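Local atomic coordinates of putative solute-binding component of ABC transporter (Clostridium phytofermentans, PDB entry 4YS6), a protein that binds beta-D-glucose and probably serves as the sugar-capturing, solute-binding component of an ABC transporter. Residues K60-E68 with V302-K310; K37-T45 with M88-A99. All blocks are in the same frame, centred on the assembly; numbering follows the deposited sequence.

How the interactions relate
Both interactions belong to the same lobe of the sugar-binding protein and meet where chain 60-68 runs into the sheet: E68 begins strand 68-73 and its backbone pairs with K37 and with V39 of strand 38-43. Interaction 2 is the buried one, two parallel neighbouring strands of the central sheet joined by backbone hydrogen bonds and apolar side chains. Interaction 1 lies farther out, between the C-terminal ends of two helices that pack on one face of that sheet; its inner side is aliphatic, while its outer side carries a lysine, an aspartate and a tyrosine hydroxyl. L62 and Y67 of interaction 1 rest on V39 of interaction 2, so the helix pair and the strand pair share an apolar layer.

Interaction 1 (K60-E68 with V302-K310); sequences KQLKDAGYE and VKMVDAIMK. With NA (sodium ion), chain E.
The hydroxyl of Y67 donates to the carboxylate of D306, OH to OD1 at 2.6 Å; OD1 lies at the edge of the ring, in its plane, and accepts through its anti lone pair. D306 OD1 takes a second bond from K310 NZ at 2.8 Å, a salt bridge within segment 302-310 that comes from above the carboxylate plane. K310 in turn donates from NZ to A65 O at 2.9 Å, in the carbonyl plane, and its CE lies beside the tyrosine hydroxyl. Two donors on OD1, one of them a lysine, would be expected to favour the ionised carboxylate. V305 CG1 sits over one face of the Y67 ring, 4.0 Å from its centroid in a CH-pi contact, and M309 CB lies near the ring edge. V302 turns CG1 away from its own N, chi1 174°, which sets it on A65 CB at 3.8 Å and leaves CG2 to meet Q61 CB and L62 CD2. G66, at positive phi, forms a Schellman motif closed by Y67 N to L62 O; the chain then leaves helix 50-64 for strand 68-73, the Y67 ring facing helix 294-309. The two helical segments run at 36° with their axes 10.5 Å apart. Q61 NE2 bonds to R295 O, A307 O joins G312 O on a sodium ion, and beneath the pair L62 and Y67 touch strand 38-43 while V305 and M309 touch L95.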
loop_
_atom_site.group_PDB
_atom_site.type_symbol
_atom_site.label_atom_id
_atom_site.label_comp_id
_atom_site.label_asym_id
_atom_site.label_seq_id
_atom_site.Cartn_x
_atom_site.Cartn_y
_atom_site.Cartn_z
ATOM N N LYS A 60 -1.469 11.403 -17.412
ATOM C CA LYS A 60 -2.476 12.365 -17.820
ATOM C C LYS A 60 -2.191 13.744 -17.258
ATOM O O LYS A 60 -2.248 14.727 -17.984
ATOM C CB LYS A 60 -3.871 11.920 -17.373
ATOM C CG LYS A 60 -4.950 12.972 -17.632
ATOM C CD LYS A 60 -6.296 12.540 -17.080
ATOM C CE LYS A 60 -7.380 13.558 -17.414
ATOM N NZ LYS A 60 -7.145 14.880 -16.768
ATOM N N GLN A 61 -1.901 13.810 -15.960
ATOM C CA GLN A 61 -1.754 15.094 -15.293
ATOM C C GLN A 61 -0.437 15.758 -15.676
ATOM O O GLN A 61 -0.397 16.966 -15.815
ATOM C CB GLN A 61 -1.883 14.918 -13.786
ATOM C CG GLN A 61 -3.282 14.458 -13.404
ATOM C CD GLN A 61 -3.512 14.458 -11.920
ATOM O OE1 GLN A 61 -3.092 15.377 -11.219
ATOM N NE2 GLN A 61 -4.218 13.443 -11.433
ATOM N N LEU A 62 0.624 14.979 -15.877
ATOM C CA LEU A 62 1.865 15.571 -16.402
ATOM C C LEU A 62 1.675 16.159 -17.797
ATOM O O LEU A 62 2.154 17.257 -18.090
ATOM C CB LEU A 62 2.981 14.537 -16.441
ATOM C CG LEU A 62 3.579 14.225 -15.076
ATOM C CD1 LEU A 62 4.467 13.018 -15.180
ATOM C CD2 LEU A 62 4.375 15.422 -14.509
ATOM N N LYS A 63 0.982 15.436 -18.675
ATOM C CA LYS A 63 0.776 15.950 -20.027
ATOM C C LYS A 63 -0.085 17.204 -20.008
ATOM O O LYS A 63 0.188 18.168 -20.747
ATOM C CB LYS A 63 0.169 14.874 -20.918
ATOM C CG LYS A 63 1.141 13.752 -21.185
ATOM C CD LYS A 63 0.587 12.718 -22.145
ATOM C CE LYS A 63 1.640 11.673 -22.460
ATOM N NZ LYS A 63 1.106 10.558 -23.287
ATOM N N ASP A 64 -1.084 17.231 -19.139
ATOM C CA ASP A 64 -1.916 18.422 -18.974
ATOM C C ASP A 64 -1.108 19.623 -18.498
ATOM O O ASP A 64 -1.434 20.766 -18.828
ATOM C CB ASP A 64 -3.049 18.166 -17.974
ATOM C CG ASP A 64 -4.298 17.590 -18.626
ATOM O OD1 ASP A 64 -4.642 18.011 -19.754
ATOM O OD2 ASP A 64 -4.943 16.724 -17.996
ATOM N N ALA A 65 -0.077 19.357 -17.701
ATOM C CA ALA A 65 0.793 20.396 -17.160
ATOM C C ALA A 65 1.911 20.775 -18.133
ATOM O O ALA A 65 2.722 21.657 -17.839
ATOM C CB ALA A 65 1.383 19.935 -15.835
ATOM N N GLY A 66 1.964 20.117 -19.288
ATOM C CA GLY A 66 2.909 20.489 -20.323
ATOM C C GLY A 66 4.170 19.661 -20.432
ATOM O O GLY A 66 5.071 20.020 -21.181
ATOM N N TYR A 67 4.240 18.554 -19.703
ATOM C CA TYR A 67 5.405 17.696 -19.769
ATOM C C TYR A 67 5.239 16.571 -20.773
ATOM O O TYR A 67 4.118 16.214 -21.150
ATOM C CB TYR A 67 5.709 17.116 -18.386
ATOM C CG TYR A 67 5.953 18.191 -17.371
ATOM C CD1 TYR A 67 7.203 18.785 -17.255
ATOM C CD2 TYR A 67 4.933 18.640 -16.547
ATOM C CE1 TYR A 67 7.424 19.778 -16.331
ATOM C CE2 TYR A 67 5.148 19.640 -15.631
ATOM C CZ TYR A 67 6.398 20.201 -15.525
ATOM O OH TYR A 67 6.628 21.198 -14.614
ATOM N N GLU A 68 6.374 16.060 -21.237
ATOM C CA GLU A 68 6.434 14.800 -21.962
ATOM C C GLU A 68 6.709 13.724 -20.919
ATOM O O GLU A 68 7.315 14.002 -19.871
ATOM C CB GLU A 68 7.510 14.804 -23.047
ATOM C CG GLU A 68 7.269 15.789 -24.183
ATOM C CD GLU A 68 6.136 15.363 -25.108
ATOM O OE1 GLU A 68 5.504 14.313 -24.845
ATOM O OE2 GLU A 68 5.881 16.077 -26.106
ATOM N N VAL A 302 2.500 16.218 -9.300
ATOM C CA VAL A 302 2.683 17.163 -10.396
ATOM C C VAL A 302 2.939 18.566 -9.851
ATOM O O VAL A 302 3.714 19.301 -10.447
ATOM C CB VAL A 302 1.486 17.143 -11.363
ATOM C CG1 VAL A 302 1.601 18.239 -12.419
ATOM C CG2 VAL A 302 1.409 15.764 -12.036
ATOM N N LYS A 303 2.334 18.930 -8.719
ATOM C CA LYS A 303 2.679 20.211 -8.076
ATOM C C LYS A 303 4.165 20.269 -7.692
ATOM O O LYS A 303 4.819 21.331 -7.808
ATOM C CB LYS A 303 1.827 20.454 -6.829
ATOM C CG LYS A 303 0.376 20.723 -7.150
ATOM C CD LYS A 303 -0.394 20.901 -5.870
ATOM C CE LYS A 303 -1.887 20.912 -6.114
ATOM N NZ LYS A 303 -2.600 20.977 -4.808
HETATM N N MSE A 304 4.702 19.150 -7.214
HETATM C CA MSE A 304 6.134 19.060 -6.882
HETATM C C MSE A 304 6.992 19.175 -8.143
HETATM O O MSE A 304 7.993 19.874 -8.150
HETATM C CB MSE A 304 6.468 17.754 -6.142
HETATM C CG MSE A 304 5.768 17.636 -4.841
HETATM SE SE MSE A 304 6.281 15.847 -4.166
HETATM C CE MSE A 304 5.832 16.111 -2.310
ATOM N N VAL A 305 6.589 18.503 -9.216
ATOM C CA VAL A 305 7.316 18.568 -10.476
ATOM C C VAL A 305 7.349 20.002 -11.000
ATOM O O VAL A 305 8.405 20.527 -11.411
ATOM C CB VAL A 305 6.675 17.630 -11.495
ATOM C CG1 VAL A 305 7.318 17.807 -12.860
ATOM C CG2 VAL A 305 6.818 16.201 -11.019
ATOM N N ASP A 306 6.193 20.658 -10.962
ATOM C CA ASP A 306 6.118 22.051 -11.376
ATOM C C ASP A 306 7.034 22.949 -10.528
ATOM O O ASP A 306 7.699 23.853 -11.048
ATOM C CB ASP A 306 4.690 22.581 -11.261
ATOM C CG ASP A 306 3.817 22.227 -12.451
ATOM O OD1 ASP A 306 4.328 21.829 -13.517
ATOM O OD2 ASP A 306 2.587 22.385 -12.313
ATOM N N ALA A 307 7.033 22.723 -9.222
ATOM C CA ALA A 307 7.832 23.540 -8.325
ATOM C C ALA A 307 9.304 23.396 -8.682
ATOM O O ALA A 307 10.047 24.383 -8.751
ATOM C CB ALA A 307 7.586 23.140 -6.887
ATOM N N ILE A 308 9.705 22.159 -8.957
ATOM C CA ILE A 308 11.099 21.856 -9.267
ATOM C C ILE A 308 11.501 22.356 -10.659
ATOM O O ILE A 308 12.572 22.951 -10.841
ATOM C CB ILE A 308 11.349 20.339 -9.172
ATOM C CG1 ILE A 308 11.210 19.870 -7.721
ATOM C CG2 ILE A 308 12.702 19.975 -9.728
ATOM C CD1 ILE A 308 11.011 18.385 -7.575
HETATM N N MSE A 309 10.644 22.109 -11.643
HETATM C CA MSE A 309 10.990 22.327 -13.038
HETATM C C MSE A 309 10.733 23.740 -13.515
HETATM O O MSE A 309 11.514 24.283 -14.308
HETATM C CB MSE A 309 10.219 21.335 -13.915
HETATM C CG MSE A 309 10.555 19.897 -13.618
HETATM SE SE MSE A 309 12.220 19.412 -14.493
HETATM C CE MSE A 309 11.477 19.110 -16.284
ATOM N N LYS A 310 9.653 24.341 -13.030
ATOM C CA LYS A 310 9.271 25.695 -13.427
ATOM C C LYS A 310 9.526 26.754 -12.351
ATOM O O LYS A 310 9.650 27.922 -12.671
ATOM C CB LYS A 310 7.787 25.734 -13.794
ATOM C CG LYS A 310 7.380 24.760 -14.927
ATOM C CD LYS A 310 5.856 24.762 -15.109
ATOM C CE LYS A 310 5.350 23.707 -16.107
ATOM N NZ LYS A 310 3.917 23.297 -15.810
HETATM NA NA NA E . 11.320 25.037 -6.855
HETATM O O HOH W 1 11.448 23.158 -5.509
#

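Interaction 2 (K37-T45 with M88-A99)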
loop_
_atom_site.group_PDB
_atom_site.type_symbol
_atom_site.label_atom_id
_atom_site.label_comp_id
_atom_site.label_asym_id
_atom_site.label_seq_id
_atom_site.Cartn_x
_atom_site.Cartn_y
_atom_site.Cartn_z
ATOM N N LYS A 37 11.582 18.986 -21.125
ATOM C CA LYS A 37 10.430 18.833 -20.238
ATOM C C LYS A 37 9.976 17.373 -20.157
ATOM O O LYS A 37 8.798 17.100 -19.970
ATOM C CB LYS A 37 9.270 19.725 -20.705
ATOM C CG LYS A 37 9.436 21.213 -20.357
ATOM C CD LYS A 37 9.250 21.469 -18.857
ATOM C CE LYS A 37 9.391 22.941 -18.491
ATOM N NZ LYS A 37 10.780 23.442 -18.673
ATOM N N LEU A 38 10.918 16.445 -20.285
ATOM C CA LEU A 38 10.633 15.021 -20.171
ATOM C C LEU A 38 10.740 14.542 -18.732
ATOM O O LEU A 38 11.732 14.790 -18.051
ATOM C CB LEU A 38 11.586 14.212 -21.048
ATOM C CG LEU A 38 11.428 12.692 -21.017
ATOM C CD1 LEU A 38 10.036 12.244 -21.462
ATOM C CD2 LEU A 38 12.501 12.059 -21.902
ATOM N N VAL A 39 9.705 13.850 -18.287
ATOM C CA VAL A 39 9.633 13.305 -16.938
ATOM C C VAL A 39 9.495 11.803 -17.021
ATOM O O VAL A 39 8.646 11.293 -17.766
ATOM C CB VAL A 39 8.442 13.897 -16.174
ATOM C CG1 VAL A 39 8.296 13.276 -14.783
ATOM C CG2 VAL A 39 8.611 15.382 -16.082
ATOM N N GLY A 40 10.320 11.083 -16.257
ATOM C CA GLY A 40 10.236 9.641 -16.233
ATOM C C GLY A 40 9.364 9.209 -15.071
ATOM O O GLY A 40 9.447 9.772 -13.976
ATOM N N VAL A 41 8.529 8.207 -15.310
ATOM C CA VAL A 41 7.642 7.694 -14.284
ATOM C C VAL A 41 7.782 6.195 -14.252
ATOM O O VAL A 41 7.467 5.518 -15.243
ATOM C CB VAL A 41 6.163 8.076 -14.542
ATOM C CG1 VAL A 41 5.268 7.583 -13.394
ATOM C CG2 VAL A 41 6.016 9.598 -14.728
ATOM N N ALA A 42 8.301 5.686 -13.135
ATOM C CA ALA A 42 8.595 4.273 -13.001
ATOM C C ALA A 42 7.642 3.627 -11.995
ATOM O O ALA A 42 7.668 3.958 -10.808
ATOM C CB ALA A 42 10.037 4.066 -12.565
HETATM N N MSE A 43 6.820 2.697 -12.472
HETATM C CA MSE A 43 5.829 2.017 -11.629
HETATM C C MSE A 43 6.229 0.547 -11.439
HETATM O O MSE A 43 6.930 -0.014 -12.285
HETATM C CB MSE A 43 4.427 2.109 -12.260
HETATM C CG MSE A 43 3.886 3.531 -12.407
HETATM SE SE MSE A 43 3.296 4.138 -10.665
HETATM C CE MSE A 43 4.199 5.854 -10.595
ATOM N N PRO A 44 5.820 -0.069 -10.323
ATOM C CA PRO A 44 6.356 -1.409 -10.025
ATOM C C PRO A 44 5.794 -2.544 -10.863
ATOM O O PRO A 44 6.572 -3.372 -11.332
ATOM C CB PRO A 44 5.989 -1.623 -8.546
ATOM C CG PRO A 44 4.853 -0.679 -8.286
ATOM C CD PRO A 44 5.098 0.500 -9.177
ATOM N N THR A 45 4.485 -2.567 -11.070
ATOM C CA THR A 45 3.849 -3.657 -11.772
ATOM C C THR A 45 2.430 -3.275 -12.114
ATOM O O THR A 45 1.854 -2.434 -11.446
ATOM C CB THR A 45 3.844 -4.928 -10.928
ATOM O OG1 THR A 45 3.226 -5.981 -11.655
ATOM C CG2 THR A 45 3.073 -4.705 -9.626
HETATM N N MSE A 88 15.538 5.762 -18.864
HETATM C CA MSE A 88 14.924 7.085 -18.738
HETATM C C MSE A 88 15.994 8.166 -18.700
HETATM O O MSE A 88 15.872 9.204 -19.348
HETATM C CB MSE A 88 14.049 7.172 -17.487
HETATM C CG MSE A 88 12.766 6.438 -17.607
HETATM SE SE MSE A 88 11.896 6.213 -15.864
HETATM C CE MSE A 88 10.537 4.941 -16.467
ATOM N N ILE A 89 17.052 7.918 -17.941
ATOM C CA ILE A 89 18.118 8.891 -17.812
ATOM C C ILE A 89 18.803 9.063 -19.168
ATOM O O ILE A 89 19.134 10.182 -19.578
ATOM C CB ILE A 89 19.130 8.462 -16.740
ATOM C CG1 ILE A 89 18.450 8.429 -15.366
ATOM C CG2 ILE A 89 20.330 9.408 -16.726
ATOM C CD1 ILE A 89 19.320 7.840 -14.260
ATOM N N SER A 90 19.007 7.949 -19.863
ATOM C CA SER A 90 19.678 7.958 -21.164
ATOM C C SER A 90 18.841 8.683 -22.209
ATOM O O SER A 90 19.366 9.319 -23.108
ATOM C CB SER A 90 19.962 6.526 -21.626
ATOM O OG SER A 90 20.848 5.873 -20.734
ATOM N N ASN A 91 17.530 8.589 -22.077
ATOM C CA ASN A 91 16.613 9.262 -22.989
ATOM C C ASN A 91 16.440 10.734 -22.665
ATOM O O ASN A 91 15.697 11.436 -23.355
ATOM C CB ASN A 91 15.244 8.592 -22.965
ATOM C CG ASN A 91 15.277 7.191 -23.511
ATOM O OD1 ASN A 91 16.162 6.837 -24.294
ATOM N ND2 ASN A 91 14.306 6.377 -23.107
ATOM N N GLY A 92 17.098 11.195 -21.608
ATOM C CA GLY A 92 17.097 12.610 -21.278
ATOM C C GLY A 92 15.995 13.067 -20.332
ATOM O O GLY A 92 15.649 14.249 -20.313
ATOM N N CYS A 93 15.425 12.150 -19.555
ATOM C CA CYS A 93 14.470 12.552 -18.527
ATOM C C CYS A 93 15.154 13.543 -17.597
ATOM O O CYS A 93 16.313 13.359 -17.223
ATOM C CB CYS A 93 13.956 11.351 -17.741
ATOM S SG CYS A 93 12.721 10.332 -18.631
ATOM N N LYS A 94 14.433 14.604 -17.244
ATOM C CA LYS A 94 14.976 15.690 -16.436
ATOM C C LYS A 94 14.608 15.558 -14.956
ATOM O O LYS A 94 15.163 16.250 -14.120
ATOM C CB LYS A 94 14.475 17.039 -16.968
ATOM C CG LYS A 94 14.887 17.338 -18.400
ATOM C CD LYS A 94 16.365 17.668 -18.483
ATOM C CE LYS A 94 16.810 17.925 -19.914
ATOM N NZ LYS A 94 16.806 16.671 -20.726
ATOM N N LEU A 95 13.678 14.655 -14.660
ATOM C CA LEU A 95 13.157 14.419 -13.320
ATOM C C LEU A 95 12.594 13.001 -13.326
ATOM O O LEU A 95 12.005 12.560 -14.335
ATOM C CB LEU A 95 12.069 15.443 -12.943
ATOM C CG LEU A 95 11.478 15.436 -11.534
ATOM C CD1 LEU A 95 11.010 16.848 -11.145
ATOM C CD2 LEU A 95 10.311 14.442 -11.377
ATOM N N LEU A 96 12.774 12.289 -12.211
ATOM C CA LEU A 96 12.264 10.925 -12.074
ATOM C C LEU A 96 11.247 10.830 -10.955
ATOM O O LEU A 96 11.508 11.262 -9.832
ATOM C CB LEU A 96 13.398 9.951 -11.800
ATOM C CG LEU A 96 14.485 9.907 -12.874
ATOM C CD1 LEU A 96 15.737 9.207 -12.334
ATOM C CD2 LEU A 96 13.950 9.189 -14.100
ATOM N N VAL A 97 10.096 10.261 -11.284
ATOM C CA VAL A 97 9.085 9.909 -10.310
ATOM C C VAL A 97 9.096 8.401 -10.197
ATOM O O VAL A 97 8.776 7.714 -11.180
ATOM C CB VAL A 97 7.707 10.399 -10.731
ATOM C CG1 VAL A 97 6.662 9.943 -9.724
ATOM C CG2 VAL A 97 7.709 11.918 -10.874
ATOM N N ILE A 98 9.465 7.867 -9.024
ATOM C CA ILE A 98 9.719 6.434 -8.903
ATOM C C ILE A 98 8.943 5.795 -7.791
ATOM O O ILE A 98 9.075 6.179 -6.634
ATOM C CB ILE A 98 11.230 6.133 -8.669
ATOM C CG1 ILE A 98 12.052 6.651 -9.840
ATOM C CG2 ILE A 98 11.463 4.645 -8.465
ATOM C CD1 ILE A 98 13.488 6.644 -9.587
ATOM N N ALA A 99 8.138 4.800 -8.158
ATOM C CA ALA A 99 7.465 3.933 -7.207
ATOM C C ALA A 99 8.239 2.609 -7.175
ATOM O O ALA A 99 8.069 1.753 -8.042
ATOM C CB ALA A 99 6.024 3.717 -7.597
#
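L38 lays its side chain against the turn after helix 78-90: a chi1 of 179° swings CG to the side opposite its amide nitrogen, 3.6 Å from C93 SG, and CD2 reaches N91 O. Its carbonyl accepts a nearly straight bond from K94 N, 2.8 Å from L38 O. V39 points to the opposite face, where CG1 meets V97 CG2 and L95 CD2, the V39 and L95 side chains side by side. G40 donates to L95 O and accepts from V97 N, 2.8 Å from G40 O; M88 SE and C93 SG pack directly against its backbone. V41 turns back to the V39 face beside V97, while its O is met by M88 CE at 3.4 Å. A42 N bonds to V97 O and A42 O to A99 N, and CB touches M88 CE and I98 CG1. M43 CE and P44 CD both pack on A99 CB; P44 touches W51 of the glucose pocket, so this strand end leads to the sugar. In this Rossmann-like parallel sheet the crossover 68-73/78-90/95-98 passes over strand 38-43, placing 95-98 on its other side; helix 50-64 packs on the V39 and V41 face, and helix 107-115 touches L96 and I98 on the other.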